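PDB 7CXT: GDP-L-fucose synthase from Campylobacter jejuni subsp. jejuni serotype O:2, which uses NADPH to reduce the C4 keto group of GDP-6-OMe-4-keto-L-xylo-heptose and belongs to the fucose synthase subfamily of epimerases/dehydratases. Local coordinates for residues 80-85 / 139-144; 167-172 / 338-343; 284-289 / 302-307. All blocks are in the same frame, centred on the assembly; numbering follows the deposited sequence.

Overall arrangement
Burial decreases from the dimer-facing helices to the outer rim of the subunit. Interaction 1, wholly inside the assembly, packs small aliphatic groups of two helices beside a lysine bonded to the cofactor ribose. Interaction 2 is partly buried and sets strand 167-169 and the loop after it against helix 333-345, using an indole face, a thioether and a lysine chain. Interaction 3 is apolar but aromatic and at the surface, where one phenylalanine and one leucine bridge a helix and a strand. Interactions 1 and 2 are about 27 Å apart between centres, on opposite sides of the chain's centre, yet both touch NADPH. Interaction 3, about 20 Å from interaction 2 between centres, is nested in the loop that interaction 2 closes.

Interaction 1 of 3, residues 80-85 / 139-144; sequences DFIYEN and GAAKIA. With NDP (NADPH dihydro-nicotinamide-adenine-dinucleotide phosphate), chain C.
I82 and A141 form the closest CA pair between 80-85 and 139-144, 5.2 Å apart, on helices 78-98 and 136-156. The apolar part is small and made of ordinary van der Waals contacts. The A141 methyl meets CG1 of I82 at 4.2 Å, while its other neighbours are I82 CA, the F81 carbonyl oxygen and CB of N85. CD1 of I82 reaches the methyl of A140 more loosely. Because small side chains face the partner, the two segment axes can approach to 8.5 Å while running nearly parallel, 23° apart.

The polar side chains of N85 and K142, buried as well, bond within a helix or to the cofactor. N85 has CG anti to its carbonyl carbon (chi1 -70°), which turns the amide back over the preceding turn: ND2 donates to F81 O at 2.7 Å, in the carbonyl plane and on a lone pair. OD1 accepts from L68 N, so both ends of the amide are fixed. K142 bends at chi2, then runs straight to the nicotinamide ribose, where NZ donates to O3D at 2.9 Å and O2D at 3.1 Å; F107 O is a third partner.

I82 also packs on M148 of the second subunit, as in the dimers of extended short-chain dehydrogenases/reductases. F138, a predicted active-site position, stands where the YxxxK signature of that superfamily has tyrosine; K142, four residues on, matches its lysine.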
loop_
_atom_site.group_PDB
_atom_site.type_symbol
_atom_site.label_atom_id
_atom_site.label_comp_id
_atom_site.label_asym_id
_atom_site.label_seq_id
_atom_site.Cartn_x
_atom_site.Cartn_y
_atom_site.Cartn_z
ATOM N N ASP A 80 7.394 7.814 8.088
ATOM C CA ASP A 80 7.988 8.356 6.866
ATOM C C ASP A 80 8.199 7.262 5.818
ATOM O O ASP A 80 8.010 7.498 4.618
ATOM C CB ASP A 80 9.313 9.051 7.186
ATOM C CG ASP A 80 9.194 10.101 8.293
ATOM O OD1 ASP A 80 8.096 10.686 8.489
ATOM O OD2 ASP A 80 10.219 10.342 8.971
ATOM N N PHE A 81 8.558 6.049 6.253
ATOM C CA PHE A 81 8.828 4.988 5.285
ATOM C C PHE A 81 7.600 4.661 4.462
ATOM O O PHE A 81 7.711 4.378 3.260
ATOM C CB PHE A 81 9.308 3.705 5.981
ATOM C CG PHE A 81 10.661 3.813 6.616
ATOM C CD1 PHE A 81 11.685 4.495 5.994
ATOM C CD2 PHE A 81 10.907 3.209 7.845
ATOM C CE1 PHE A 81 12.934 4.582 6.586
ATOM C CE2 PHE A 81 12.146 3.294 8.442
ATOM C CZ PHE A 81 13.161 3.989 7.812
ATOM N N ILE A 82 6.414 4.685 5.076
ATOM C CA ILE A 82 5.249 4.339 4.272
ATOM C C ILE A 82 4.735 5.565 3.521
ATOM O O ILE A 82 4.469 5.491 2.317
ATOM C CB ILE A 82 4.158 3.658 5.132
ATOM C CG1 ILE A 82 2.963 3.268 4.255
ATOM C CG2 ILE A 82 3.730 4.544 6.321
ATOM C CD1 ILE A 82 2.089 2.160 4.823
ATOM N N TYR A 83 4.675 6.726 4.181
ATOM C CA TYR A 83 4.128 7.916 3.525
ATOM C C TYR A 83 4.979 8.337 2.335
ATOM O O TYR A 83 4.479 8.482 1.217
ATOM C CB TYR A 83 4.031 9.092 4.498
ATOM C CG TYR A 83 3.684 10.390 3.761
ATOM C CD1 TYR A 83 2.405 10.591 3.256
ATOM C CD2 TYR A 83 4.643 11.377 3.532
ATOM C CE1 TYR A 83 2.075 11.721 2.555
ATOM C CE2 TYR A 83 4.315 12.557 2.838
ATOM C CZ TYR A 83 3.021 12.713 2.357
ATOM O OH TYR A 83 2.654 13.840 1.658
ATOM N N GLU A 84 6.275 8.551 2.563
ATOM C CA GLU A 84 7.111 9.104 1.496
ATOM C C GLU A 84 7.258 8.138 0.326
ATOM O O GLU A 84 7.181 8.550 -0.833
ATOM C CB GLU A 84 8.486 9.507 2.049
ATOM C CG GLU A 84 8.447 10.790 2.927
ATOM C CD GLU A 84 9.812 11.141 3.514
ATOM O OE1 GLU A 84 9.879 11.614 4.678
ATOM O OE2 GLU A 84 10.818 10.922 2.810
ATOM N N ASN A 85 7.458 6.850 0.595
ATOM C CA ASN A 85 7.575 5.899 -0.515
ATOM C C ASN A 85 6.249 5.686 -1.243
ATOM O O ASN A 85 6.229 5.558 -2.474
ATOM C CB ASN A 85 8.143 4.567 -0.012
ATOM C CG ASN A 85 9.600 4.691 0.374
ATOM O OD1 ASN A 85 10.444 5.039 -0.463
ATOM N ND2 ASN A 85 9.901 4.470 1.644
ATOM N N GLY A 139 7.903 -2.333 4.020
ATOM C CA GLY A 139 7.521 -3.436 3.159
ATOM C C GLY A 139 6.108 -3.293 2.642
ATOM O O GLY A 139 5.842 -3.550 1.466
ATOM N N ALA A 140 5.196 -2.793 3.489
ATOM C CA ALA A 140 3.826 -2.569 3.035
ATOM C C ALA A 140 3.775 -1.527 1.915
ATOM O O ALA A 140 2.986 -1.652 0.974
ATOM C CB ALA A 140 2.950 -2.123 4.213
ATOM N N ALA A 141 4.601 -0.490 1.999
ATOM C CA ALA A 141 4.659 0.478 0.901
ATOM C C ALA A 141 5.200 -0.161 -0.383
ATOM O O ALA A 141 4.723 0.142 -1.486
ATOM C CB ALA A 141 5.536 1.665 1.311
ATOM N N LYS A 142 6.201 -1.041 -0.264
ATOM C CA LYS A 142 6.720 -1.719 -1.452
ATOM C C LYS A 142 5.688 -2.668 -2.046
ATOM O O LYS A 142 5.600 -2.807 -3.269
ATOM C CB LYS A 142 8.005 -2.480 -1.122
ATOM C CG LYS A 142 9.238 -1.592 -1.009
ATOM C CD LYS A 142 9.567 -0.931 -2.337
ATOM C CE LYS A 142 10.809 -0.048 -2.193
ATOM N NZ LYS A 142 11.126 0.726 -3.434
ATOM N N ILE A 143 4.864 -3.286 -1.202
ATOM C CA ILE A 143 3.788 -4.125 -1.716
ATOM C C ILE A 143 2.828 -3.283 -2.541
ATOM O O ILE A 143 2.437 -3.657 -3.655
ATOM C CB ILE A 143 3.077 -4.834 -0.543
ATOM C CG1 ILE A 143 4.002 -5.904 0.070
ATOM C CG2 ILE A 143 1.709 -5.398 -0.980
ATOM C CD1 ILE A 143 3.422 -6.626 1.297
ATOM N N ALA A 144 2.463 -2.114 -2.021
ATOM C CA ALA A 144 1.511 -1.265 -2.715
ATOM C C ALA A 144 2.073 -0.769 -4.039
ATOM O O ALA A 144 1.320 -0.594 -4.998
ATOM C CB ALA A 144 1.109 -0.080 -1.820
HETATM P PA NDP C . 19.477 5.139 -2.888
HETATM O O1A NDP C . 18.897 5.408 -1.543
HETATM O O2A NDP C . 20.920 4.744 -3.049
HETATM O O5B NDP C . 19.242 6.464 -3.829
HETATM C C5B NDP C . 17.895 6.769 -3.735
HETATM C C4B NDP C . 17.698 8.061 -4.556
HETATM O O4B NDP C . 16.372 8.553 -4.394
HETATM C C3B NDP C . 18.699 9.122 -4.022
HETATM O O3B NDP C . 19.386 9.712 -5.097
HETATM C C2B NDP C . 17.743 10.165 -3.380
HETATM O O2B NDP C . 18.119 11.413 -3.562
HETATM C C1B NDP C . 16.476 9.936 -4.255
HETATM N N9A NDP C . 15.289 10.421 -3.577
HETATM C C8A NDP C . 14.743 9.996 -2.338
HETATM N N7A NDP C . 13.640 10.660 -2.003
HETATM C C5A NDP C . 13.454 11.586 -3.082
HETATM C C6A NDP C . 12.480 12.564 -3.331
HETATM N N6A NDP C . 11.434 12.814 -2.452
HETATM N N1A NDP C . 12.518 13.309 -4.451
HETATM C C2A NDP C . 13.574 13.056 -5.304
HETATM N N3A NDP C . 14.565 12.176 -5.218
HETATM C C4A NDP C . 14.478 11.436 -4.056
HETATM O O3 NDP C . 18.428 4.003 -3.475
HETATM P PN NDP C . 19.157 2.718 -4.121
HETATM O O1N NDP C . 19.830 1.956 -3.045
HETATM O O2N NDP C . 19.746 2.886 -5.505
HETATM O O5D NDP C . 17.812 1.633 -4.427
HETATM C C5D NDP C . 17.074 2.033 -5.508
HETATM C C4D NDP C . 15.879 1.093 -5.597
HETATM O O4D NDP C . 16.316 -0.257 -5.266
HETATM C C3D NDP C . 14.830 1.484 -4.486
HETATM O O3D NDP C . 13.561 1.220 -4.969
HETATM C C2D NDP C . 15.173 0.515 -3.344
HETATM O O2D NDP C . 14.078 0.201 -2.523
HETATM C C1D NDP C . 15.521 -0.731 -4.181
HETATM N N1N NDP C . 16.299 -1.657 -3.363
HETATM C C2N NDP C . 17.622 -1.383 -2.999
HETATM C C3N NDP C . 18.209 -2.138 -2.000
HETATM C C7N NDP C . 19.586 -1.861 -1.591
HETATM O O7N NDP C . 20.248 -2.597 -0.834
HETATM N N7N NDP C . 20.174 -0.692 -2.058
HETATM C C4N NDP C . 17.486 -3.213 -1.299
HETATM C C5N NDP C . 16.216 -3.566 -1.955
HETATM C C6N NDP C . 15.689 -2.817 -2.920
HETATM P P2B NDP C . 19.182 12.114 -2.272
HETATM O O1X NDP C . 20.402 11.292 -2.532
HETATM O O2X NDP C . 19.198 13.572 -2.745
HETATM O O3X NDP C . 18.356 11.777 -1.066
#

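Interaction 2 of 3, residues 167-172 / 338-343; sequences NLYGTK and KMMYEW. With NDP (NADPH dihydro-nicotinamide-adenine-dinucleotide phosphate), chain C.
K172 lies across the indole of W343, and its chain can be read atom by atom over that ring. The approach begins at the backbone, where CA sits 3.6 Å from the centroid of the W343 six-membered ring and 17° off the normal, a CH-pi contact. CB then stands 3.7 Å from CZ2 of W343. CG rides over the same face, offset toward the rim, with CE2 of the indole at 3.5 Å. CD and CE continue above the NE1 corner, and a bend at chi4 (-54°) brings NZ lower, past the NE1 edge but still above the indole plane. There NZ and W343 NE1 are close, but both are donors, so the pair is no hydrogen bond; a long, weak ion pair links NZ to E24.

This segment carries on from strand 167-169, which follows the Rossmann strand 160-165 and pairs with strand 239-244 in a small mixed sheet. Within it, the backbone N of L168 donates to the carboxamide oxygen O7N of NADPH at 2.9 Å, a nearly straight bond of 163°. The same chain that bonds the carboxamide goes on to pack against helix 333-345.

Before the lysine, CG2 of T171 meets CB of W343 at 3.6 Å. Farther back along the chain, Y169 receives M340 in a Met-aromatic contact: SD lies at the ring edge, 5.3 Å from the centroid, and CE of M340 is 3.9 Å from CD2 of Y169. H244 packs edge-to-face with the same tyrosine.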
loop_
_atom_site.group_PDB
_atom_site.type_symbol
_atom_site.label_atom_id
_atom_site.label_comp_id
_atom_site.label_asym_id
_atom_site.label_seq_id
_atom_site.Cartn_x
_atom_site.Cartn_y
_atom_site.Cartn_z
ATOM N N ASN A 167 19.856 -7.117 -1.557
ATOM C CA ASN A 167 20.912 -6.169 -1.201
ATOM C C ASN A 167 21.610 -5.699 -2.464
ATOM O O ASN A 167 22.004 -6.516 -3.301
ATOM C CB ASN A 167 21.962 -6.772 -0.261
ATOM C CG ASN A 167 21.395 -7.159 1.080
ATOM O OD1 ASN A 167 21.078 -8.331 1.324
ATOM N ND2 ASN A 167 21.258 -6.188 1.956
ATOM N N LEU A 168 21.768 -4.391 -2.590
ATOM C CA LEU A 168 22.441 -3.774 -3.719
ATOM C C LEU A 168 23.855 -3.369 -3.321
ATOM O O LEU A 168 24.115 -2.976 -2.184
ATOM C CB LEU A 168 21.673 -2.536 -4.192
ATOM C CG LEU A 168 21.468 -2.159 -5.661
ATOM C CD1 LEU A 168 21.432 -0.635 -5.796
ATOM C CD2 LEU A 168 22.468 -2.786 -6.621
ATOM N N TYR A 169 24.764 -3.453 -4.282
ATOM C CA TYR A 169 26.064 -2.817 -4.170
ATOM C C TYR A 169 26.490 -2.477 -5.588
ATOM O O TYR A 169 25.861 -2.900 -6.562
ATOM C CB TYR A 169 27.093 -3.712 -3.453
ATOM C CG TYR A 169 27.587 -4.879 -4.275
ATOM C CD1 TYR A 169 26.776 -5.975 -4.523
ATOM C CD2 TYR A 169 28.885 -4.896 -4.791
ATOM C CE1 TYR A 169 27.226 -7.055 -5.263
ATOM C CE2 TYR A 169 29.339 -5.973 -5.537
ATOM C CZ TYR A 169 28.510 -7.039 -5.775
ATOM O OH TYR A 169 28.967 -8.088 -6.529
ATOM N N GLY A 170 27.543 -1.696 -5.714
ATOM C CA GLY A 170 27.899 -1.326 -7.069
ATOM C C GLY A 170 29.240 -0.653 -7.116
ATOM O O GLY A 170 29.845 -0.346 -6.087
ATOM N N THR A 171 29.688 -0.410 -8.348
ATOM C CA THR A 171 31.007 0.169 -8.527
ATOM C C THR A 171 31.074 1.546 -7.882
ATOM O O THR A 171 32.080 1.887 -7.252
ATOM C CB THR A 171 31.359 0.231 -10.017
ATOM O OG1 THR A 171 31.425 -1.097 -10.546
ATOM C CG2 THR A 171 32.700 0.909 -10.234
ATOM N N LYS A 172 29.975 2.307 -7.940
ATOM C CA LYS A 172 29.938 3.650 -7.364
ATOM C C LYS A 172 28.824 3.791 -6.332
ATOM O O LYS A 172 27.967 4.675 -6.451
ATOM C CB LYS A 172 29.755 4.705 -8.465
ATOM C CG LYS A 172 30.671 4.532 -9.666
ATOM C CD LYS A 172 30.561 5.710 -10.631
ATOM C CE LYS A 172 31.208 5.391 -11.976
ATOM N NZ LYS A 172 32.614 4.921 -11.855
ATOM N N LYS A 338 35.627 -6.698 -5.879
ATOM C CA LYS A 338 36.897 -6.203 -6.389
ATOM C C LYS A 338 36.695 -4.991 -7.288
ATOM O O LYS A 338 37.508 -4.063 -7.282
ATOM C CB LYS A 338 37.635 -7.313 -7.135
ATOM C CG LYS A 338 39.060 -6.954 -7.472
ATOM C CD LYS A 338 39.799 -8.120 -8.101
ATOM C CE LYS A 338 41.222 -7.700 -8.451
ATOM N NZ LYS A 338 41.244 -6.465 -9.300
ATOM N N MET A 339 35.599 -4.977 -8.058
ATOM C CA MET A 339 35.264 -3.797 -8.849
ATOM C C MET A 339 34.947 -2.612 -7.957
ATOM O O MET A 339 35.371 -1.481 -8.230
ATOM C CB MET A 339 34.066 -4.086 -9.755
ATOM C CG MET A 339 34.360 -4.962 -10.947
ATOM S SD MET A 339 32.898 -5.092 -12.002
ATOM C CE MET A 339 31.791 -5.945 -10.931
ATOM N N MET A 340 34.208 -2.854 -6.875
ATOM C CA MET A 340 33.833 -1.764 -5.990
ATOM C C MET A 340 35.056 -1.183 -5.296
ATOM O O MET A 340 35.202 0.038 -5.204
ATOM C CB MET A 340 32.802 -2.268 -4.973
ATOM C CG MET A 340 32.188 -1.197 -4.116
ATOM S SD MET A 340 30.747 -1.820 -3.226
ATOM C CE MET A 340 31.491 -3.251 -2.413
ATOM N N TYR A 341 35.956 -2.042 -4.817
ATOM C CA TYR A 341 37.110 -1.546 -4.073
ATOM C C TYR A 341 38.066 -0.765 -4.969
ATOM O O TYR A 341 38.692 0.204 -4.518
ATOM C CB TYR A 341 37.837 -2.708 -3.389
ATOM C CG TYR A 341 38.850 -2.239 -2.370
ATOM C CD1 TYR A 341 38.544 -1.205 -1.495
ATOM C CD2 TYR A 341 40.112 -2.820 -2.290
ATOM C CE1 TYR A 341 39.457 -0.760 -0.563
ATOM C CE2 TYR A 341 41.044 -2.381 -1.358
ATOM C CZ TYR A 341 40.707 -1.348 -0.498
ATOM O OH TYR A 341 41.617 -0.900 0.436
ATOM N N GLU A 342 38.203 -1.170 -6.233
ATOM C CA GLU A 342 39.080 -0.430 -7.138
ATOM C C GLU A 342 38.534 0.959 -7.424
ATOM O O GLU A 342 39.295 1.932 -7.483
ATOM C CB GLU A 342 39.283 -1.210 -8.432
ATOM C CG GLU A 342 40.093 -2.487 -8.259
ATOM C CD GLU A 342 41.536 -2.219 -7.844
ATOM O OE1 GLU A 342 42.150 -1.287 -8.411
ATOM O OE2 GLU A 342 42.051 -2.934 -6.953
ATOM N N TRP A 343 37.215 1.089 -7.580
ATOM C CA TRP A 343 36.658 2.426 -7.732
ATOM C C TRP A 343 36.771 3.224 -6.440
ATOM O O TRP A 343 37.016 4.438 -6.469
ATOM C CB TRP A 343 35.200 2.363 -8.172
ATOM C CG TRP A 343 34.638 3.731 -8.404
ATOM C CD1 TRP A 343 34.813 4.503 -9.515
ATOM C CD2 TRP A 343 33.823 4.503 -7.505
ATOM N NE1 TRP A 343 34.152 5.696 -9.371
ATOM C CE2 TRP A 343 33.537 5.722 -8.148
ATOM C CE3 TRP A 343 33.311 4.282 -6.224
ATOM C CZ2 TRP A 343 32.759 6.718 -7.554
ATOM C CZ3 TRP A 343 32.532 5.268 -5.634
ATOM C CH2 TRP A 343 32.267 6.471 -6.299
HETATM P PA NDP C . 19.477 5.139 -2.888
HETATM O O1A NDP C . 18.897 5.408 -1.543
HETATM O O2A NDP C . 20.920 4.744 -3.049
HETATM O O5B NDP C . 19.242 6.464 -3.829
HETATM C C5B NDP C . 17.895 6.769 -3.735
HETATM C C4B NDP C . 17.698 8.061 -4.556
HETATM O O4B NDP C . 16.372 8.553 -4.394
HETATM C C3B NDP C . 18.699 9.122 -4.022
HETATM O O3B NDP C . 19.386 9.712 -5.097
HETATM C C2B NDP C . 17.743 10.165 -3.380
HETATM O O2B NDP C . 18.119 11.413 -3.562
HETATM C C1B NDP C . 16.476 9.936 -4.255
HETATM N N9A NDP C . 15.289 10.421 -3.577
HETATM C C8A NDP C . 14.743 9.996 -2.338
HETATM N N7A NDP C . 13.640 10.660 -2.003
HETATM C C5A NDP C . 13.454 11.586 -3.082
HETATM C C6A NDP C . 12.480 12.564 -3.331
HETATM N N6A NDP C . 11.434 12.814 -2.452
HETATM N N1A NDP C . 12.518 13.309 -4.451
HETATM C C2A NDP C . 13.574 13.056 -5.304
HETATM N N3A NDP C . 14.565 12.176 -5.218
HETATM C C4A NDP C . 14.478 11.436 -4.056
HETATM O O3 NDP C . 18.428 4.003 -3.475
HETATM P PN NDP C . 19.157 2.718 -4.121
HETATM O O1N NDP C . 19.830 1.956 -3.045
HETATM O O2N NDP C . 19.746 2.886 -5.505
HETATM O O5D NDP C . 17.812 1.633 -4.427
HETATM C C5D NDP C . 17.074 2.033 -5.508
HETATM C C4D NDP C . 15.879 1.093 -5.597
HETATM O O4D NDP C . 16.316 -0.257 -5.266
HETATM C C3D NDP C . 14.830 1.484 -4.486
HETATM O O3D NDP C . 13.561 1.220 -4.969
HETATM C C2D NDP C . 15.173 0.515 -3.344
HETATM O O2D NDP C . 14.078 0.201 -2.523
HETATM C C1D NDP C . 15.521 -0.731 -4.181
HETATM N N1N NDP C . 16.299 -1.657 -3.363
HETATM C C2N NDP C . 17.622 -1.383 -2.999
HETATM C C3N NDP C . 18.209 -2.138 -2.000
HETATM C C7N NDP C . 19.586 -1.861 -1.591
HETATM O O7N NDP C . 20.248 -2.597 -0.834
HETATM N N7N NDP C . 20.174 -0.692 -2.058
HETATM C C4N NDP C . 17.486 -3.213 -1.299
HETATM C C5N NDP C . 16.216 -3.566 -1.955
HETATM C C6N NDP C . 15.689 -2.817 -2.920
HETATM P P2B NDP C . 19.182 12.114 -2.272
HETATM O O1X NDP C . 20.402 11.292 -2.532
HETATM O O2X NDP C . 19.198 13.572 -2.745
HETATM O O3X NDP C . 18.356 11.777 -1.066
#

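Interaction 3 of 3, residues 284-289 / 302-307; sequences SIKEVA and LVFNTS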
loop_
_atom_site.group_PDB
_atom_site.type_symbol
_atom_site.label_atom_id
_atom_site.label_comp_id
_atom_site.label_asym_id
_atom_site.label_seq_id
_atom_site.Cartn_x
_atom_site.Cartn_y
_atom_site.Cartn_z
ATOM N N SER A 284 26.706 -16.243 4.008
ATOM C CA SER A 284 26.635 -15.782 5.382
ATOM C C SER A 284 27.430 -14.491 5.524
ATOM O O SER A 284 28.356 -14.214 4.752
ATOM C CB SER A 284 27.165 -16.853 6.339
ATOM O OG SER A 284 28.541 -17.087 6.116
ATOM N N ILE A 285 27.046 -13.677 6.507
ATOM C CA ILE A 285 27.784 -12.437 6.720
ATOM C C ILE A 285 29.247 -12.752 7.020
ATOM O O ILE A 285 30.151 -12.010 6.616
ATOM C CB ILE A 285 27.099 -11.612 7.836
ATOM C CG1 ILE A 285 26.879 -10.157 7.405
ATOM C CG2 ILE A 285 27.873 -11.671 9.128
ATOM C CD1 ILE A 285 25.398 -9.766 7.256
ATOM N N LYS A 286 29.516 -13.900 7.650
ATOM C CA LYS A 286 30.901 -14.315 7.844
ATOM C C LYS A 286 31.603 -14.554 6.511
ATOM O O LYS A 286 32.739 -14.111 6.310
ATOM C CB LYS A 286 30.966 -15.577 8.700
ATOM C CG LYS A 286 32.397 -16.006 9.024
ATOM C CD LYS A 286 32.671 -17.429 8.566
ATOM C CE LYS A 286 31.699 -18.396 9.225
ATOM N NZ LYS A 286 31.313 -19.483 8.296
ATOM N N GLU A 287 30.954 -15.263 5.586
ATOM C CA GLU A 287 31.607 -15.520 4.303
ATOM C C GLU A 287 31.829 -14.221 3.531
ATOM O O GLU A 287 32.873 -14.040 2.891
ATOM C CB GLU A 287 30.790 -16.525 3.484
ATOM C CG GLU A 287 30.734 -17.919 4.134
ATOM C CD GLU A 287 29.662 -18.854 3.551
ATOM O OE1 GLU A 287 29.728 -20.074 3.822
ATOM O OE2 GLU A 287 28.750 -18.389 2.835
ATOM N N VAL A 288 30.893 -13.273 3.640
ATOM C CA VAL A 288 31.042 -12.010 2.922
ATOM C C VAL A 288 32.157 -11.176 3.543
ATOM O O VAL A 288 32.996 -10.606 2.836
ATOM C CB VAL A 288 29.711 -11.235 2.901
ATOM C CG1 VAL A 288 29.892 -9.895 2.191
ATOM C CG2 VAL A 288 28.647 -12.039 2.203
ATOM N N ALA A 289 32.181 -11.084 4.876
ATOM C CA ALA A 289 33.206 -10.266 5.518
ATOM C C ALA A 289 34.597 -10.816 5.239
ATOM O O ALA A 289 35.550 -10.051 5.056
ATOM C CB ALA A 289 32.941 -10.187 7.029
ATOM N N LEU A 302 39.126 -11.324 12.101
ATOM C CA LEU A 302 37.684 -11.144 11.980
ATOM C C LEU A 302 37.024 -11.760 13.209
ATOM O O LEU A 302 37.227 -12.944 13.499
ATOM C CB LEU A 302 37.161 -11.781 10.693
ATOM C CG LEU A 302 35.646 -11.877 10.504
ATOM C CD1 LEU A 302 34.944 -10.519 10.718
ATOM C CD2 LEU A 302 35.337 -12.463 9.125
ATOM N N VAL A 303 36.242 -10.962 13.935
ATOM C CA VAL A 303 35.644 -11.388 15.200
ATOM C C VAL A 303 34.139 -11.171 15.136
ATOM O O VAL A 303 33.675 -10.108 14.711
ATOM C CB VAL A 303 36.248 -10.629 16.400
ATOM C CG1 VAL A 303 35.847 -11.286 17.709
ATOM C CG2 VAL A 303 37.760 -10.563 16.286
ATOM N N PHE A 304 33.375 -12.169 15.569
ATOM C CA PHE A 304 31.925 -12.059 15.621
ATOM C C PHE A 304 31.475 -12.075 17.075
ATOM O O PHE A 304 31.732 -13.045 17.808
ATOM C CB PHE A 304 31.259 -13.173 14.814
ATOM C CG PHE A 304 31.260 -12.917 13.334
ATOM C CD1 PHE A 304 30.346 -12.043 12.774
ATOM C CD2 PHE A 304 32.184 -13.531 12.509
ATOM C CE1 PHE A 304 30.344 -11.791 11.415
ATOM C CE2 PHE A 304 32.182 -13.292 11.145
ATOM C CZ PHE A 304 31.270 -12.421 10.600
ATOM N N ASN A 305 30.807 -10.997 17.487
ATOM C CA ASN A 305 30.387 -10.809 18.874
ATOM C C ASN A 305 28.999 -11.415 19.025
ATOM O O ASN A 305 27.982 -10.764 18.784
ATOM C CB ASN A 305 30.408 -9.330 19.244
ATOM C CG ASN A 305 30.279 -9.096 20.736
ATOM O OD1 ASN A 305 29.585 -9.836 21.440
ATOM N ND2 ASN A 305 30.957 -8.066 21.230
ATOM N N THR A 306 28.951 -12.674 19.454
ATOM C CA THR A 306 27.678 -13.380 19.522
ATOM C C THR A 306 26.859 -13.002 20.752
ATOM O O THR A 306 25.749 -13.514 20.915
ATOM C CB THR A 306 27.901 -14.905 19.471
ATOM O OG1 THR A 306 28.354 -15.392 20.741
ATOM C CG2 THR A 306 28.928 -15.271 18.397
ATOM N N SER A 307 27.382 -12.127 21.618
ATOM C CA SER A 307 26.650 -11.728 22.820
ATOM C C SER A 307 25.389 -10.926 22.495
ATOM O O SER A 307 24.428 -10.959 23.274
ATOM C CB SER A 307 27.560 -10.919 23.745
ATOM O OG SER A 307 27.896 -9.666 23.172
#
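F304 reaches from strand 301-305 to the first turn of helix 285-296, its outer ring atoms divided between two neighbouring residues. CE1 meets CG2 of I285 at 3.4 Å. CZ comes equally near to CA of K286, while CE2 touches CG of the same lysine at 3.5 Å. With K286 CG anti to the backbone N (chi1 -176°), the aliphatic root of the chain lies against the ring, crossing it at about a right angle, and the later bends carry the amine away. A turn further along, CD2 of L302 packs on the methyl of A289 at 3.9 Å.

Alternation along the strand explains the pattern: L302 and F304 both send their side chains toward the helix, V303 between them does not. The short segments run nearly antiparallel, with 155° between their directions and 10.2 Å between their axes, a spacing that leaves room for one layer of side chains.

The helix start is fixed by a capping box. S284 at the N-cap accepts from E287 N through OG at 3.1 Å, and E287 OE2 takes the N-H of S284 in return. On the neighbouring parallel strand 229-233, I232 touches I285, L302 and F304. I285 also packs on R240, which is predicted to bind substrate. The helix-on-strand layer itself is consistent with the C-terminal substrate-binding region of extended short-chain dehydrogenases/reductases.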